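Local coordinates for protein putative peptidase (Bacteroides fragilis, PDB 5DYN) that is a cysteine protease of the clostripain (C11) family that probably activates the B. fragilis toxin by proteolytic cleavage, at residues Glu57-Gly62 with Glu103-Gly108. Residues are numbered along the deposited sequence; the frame is centred on the assembly and turned at random.
Sequences EIPGPG and EDWTGG. With NA (sodium ion), chain F; NA (sodium ion), chain E.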
loop_
_atom_site.group_PDB
_atom_site.type_symbol
_atom_site.label_atom_id
_atom_site.label_comp_id
_atom_site.label_asym_id
_atom_site.label_seq_id
_atom_site.Cartn_x
_atom_site.Cartn_y
_atom_site.Cartn_z
ATOM N N GLU B 57 3.633 -8.838 -3.664
ATOM C CA GLU B 57 4.038 -9.098 -2.285
ATOM C C GLU B 57 5.199 -8.220 -1.815
ATOM O O GLU B 57 6.141 -7.956 -2.563
ATOM C CB GLU B 57 4.405 -10.571 -2.116
ATOM C CG GLU B 57 3.268 -11.510 -2.461
ATOM C CD GLU B 57 3.653 -12.968 -2.333
ATOM O OE1 GLU B 57 4.190 -13.350 -1.271
ATOM O OE2 GLU B 57 3.415 -13.731 -3.295
ATOM N N ILE B 58 5.108 -7.775 -0.565
ATOM C CA ILE B 58 6.152 -6.989 0.084
ATOM C C ILE B 58 7.062 -7.899 0.914
ATOM O O ILE B 58 6.574 -8.766 1.639
ATOM C CB ILE B 58 5.536 -5.887 0.985
ATOM C CG1 ILE B 58 5.124 -4.677 0.147
ATOM C CG2 ILE B 58 6.506 -5.454 2.080
ATOM C CD1 ILE B 58 6.295 -3.937 -0.465
ATOM N N PRO B 59 8.388 -7.717 0.796
ATOM C CA PRO B 59 9.359 -8.487 1.585
ATOM C C PRO B 59 9.097 -8.393 3.085
ATOM O O PRO B 59 8.747 -7.321 3.574
ATOM C CB PRO B 59 10.699 -7.830 1.231
ATOM C CG PRO B 59 10.482 -7.234 -0.116
ATOM C CD PRO B 59 9.048 -6.781 -0.132
ATOM N N GLY B 60 9.256 -9.509 3.792
ATOM C CA GLY B 60 9.112 -9.552 5.240
ATOM C C GLY B 60 9.808 -8.444 6.016
ATOM O O GLY B 60 9.170 -7.760 6.819
ATOM N N PRO B 61 11.121 -8.256 5.789
ATOM C CA PRO B 61 11.850 -7.176 6.466
ATOM C C PRO B 61 11.348 -5.775 6.108
ATOM O O PRO B 61 11.755 -4.806 6.745
ATOM C CB PRO B 61 13.297 -7.373 5.987
ATOM C CG PRO B 61 13.191 -8.214 4.757
ATOM C CD PRO B 61 12.029 -9.113 5.007
ATOM N N GLY B 62 10.488 -5.673 5.099
ATOM C CA GLY B 62 9.847 -4.416 4.756
ATOM C C GLY B 62 10.790 -3.301 4.348
ATOM O O GLY B 62 11.813 -3.533 3.707
ATOM N N GLU B 103 16.866 -12.246 6.780
ATOM C CA GLU B 103 18.084 -11.612 7.271
ATOM C C GLU B 103 19.016 -11.224 6.129
ATOM O O GLU B 103 19.929 -10.421 6.310
ATOM C CB GLU B 103 18.810 -12.536 8.248
ATOM C CG GLU B 103 17.920 -13.087 9.350
ATOM C CD GLU B 103 18.140 -12.388 10.677
ATOM O OE1 GLU B 103 19.162 -11.681 10.819
ATOM O OE2 GLU B 103 17.287 -12.539 11.579
ATOM N N ASP B 104 18.781 -11.799 4.955
ATOM C CA ASP B 104 19.542 -11.448 3.759
ATOM C C ASP B 104 18.654 -11.537 2.522
ATOM O O ASP B 104 18.632 -12.555 1.830
ATOM C CB ASP B 104 20.760 -12.360 3.603
ATOM C CG ASP B 104 21.685 -11.912 2.483
ATOM O OD1 ASP B 104 21.614 -10.731 2.078
ATOM O OD2 ASP B 104 22.483 -12.746 2.006
ATOM N N TRP B 105 17.919 -10.466 2.244
ATOM C CA TRP B 105 16.949 -10.482 1.157
ATOM C C TRP B 105 17.595 -10.207 -0.196
ATOM O O TRP B 105 17.972 -9.077 -0.497
ATOM C CB TRP B 105 15.842 -9.464 1.412
ATOM C CG TRP B 105 14.609 -9.754 0.626
ATOM C CD1 TRP B 105 14.350 -9.383 -0.659
ATOM C CD2 TRP B 105 13.463 -10.489 1.072
ATOM N NE1 TRP B 105 13.111 -9.839 -1.042
ATOM C CE2 TRP B 105 12.546 -10.520 0.003
ATOM C CE3 TRP B 105 13.123 -11.121 2.274
ATOM C CZ2 TRP B 105 11.310 -11.158 0.097
ATOM C CZ3 TRP B 105 11.897 -11.753 2.367
ATOM C CH2 TRP B 105 11.005 -11.767 1.285
ATOM N N THR B 106 17.705 -11.250 -1.014
ATOM C CA THR B 106 18.283 -11.128 -2.347
ATOM C C THR B 106 17.222 -11.263 -3.435
ATOM O O THR B 106 17.540 -11.322 -4.625
ATOM C CB THR B 106 19.367 -12.189 -2.576
ATOM O OG1 THR B 106 18.788 -13.491 -2.439
ATOM C CG2 THR B 106 20.488 -12.028 -1.564
ATOM N N GLY B 107 15.959 -11.307 -3.020
ATOM C CA GLY B 107 14.858 -11.536 -3.937
ATOM C C GLY B 107 14.357 -10.278 -4.617
ATOM O O GLY B 107 13.480 -10.336 -5.479
ATOM N N GLY B 108 14.910 -9.135 -4.231
ATOM C CA GLY B 108 14.520 -7.875 -4.834
ATOM C C GLY B 108 13.176 -7.374 -4.345
ATOM O O GLY B 108 12.678 -7.815 -3.306
HETATM NA NA NA F . 17.309 -8.359 -2.757
HETATM NA NA NA E . 13.204 -3.285 7.768
HETATM O O HOH W 1 14.696 -5.322 8.151
#
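Pro61 O binds a sodium ion at 2.3 Å, together with Ala63 O, a water, and Asp35 and Glu38 of a neighbouring subunit, while the ring of Pro61 packs on the indole of Trp105. Pro61 is the third residue of a type I beta turn from Pro59 to Gly62, closed by the 2.8 Å hydrogen bond from Gly62 N to Pro59 O. The turn belongs to the C-terminal piece of a clostripain-family peptidase, in a loop after strand 50-53; Trp105 precedes strand 110-115, the antiparallel neighbour in the central mixed sheet, so loops at the same end of the sheet are joined. Pro59 lays CB over one indole face as a CH-pi contact, 3.6 Å from the centroid of the six-membered ring. The approach is 19° off the ring normal, and the two side chains cross at about a right angle. Proline suits the place because its rigid ring can lie on the aromatic face with little side-chain freedom to lose. CB is nearest the ring fusion, 3.5 Å from CE2 of Trp105, while CG lies over the same face, nearest NE1. Pro61 comes in obliquely at the benzo side, its CD 3.6 Å from Trp105 CE3. Its phi of -63° is compatible with the turn. Glycine suits position 60, where a side chain on this helical backbone would meet Pro61 CD; Gly60 N lies 3.7 Å from Trp105 CZ3. The indole reaches the turn with CG anti to the backbone N (chi1 -160°), and Tyr90 of helix 78-92 packs edge-to-face against it. Trp105 O shares a second sodium ion with Tyr90 O. Gly108 readily adopts its positive phi, and its O receives a weak, bent hydrogen bond of 3.1 Å from Trp105 NE1. Pro59 CG approaches that same Gly108 O to 3.9 Å.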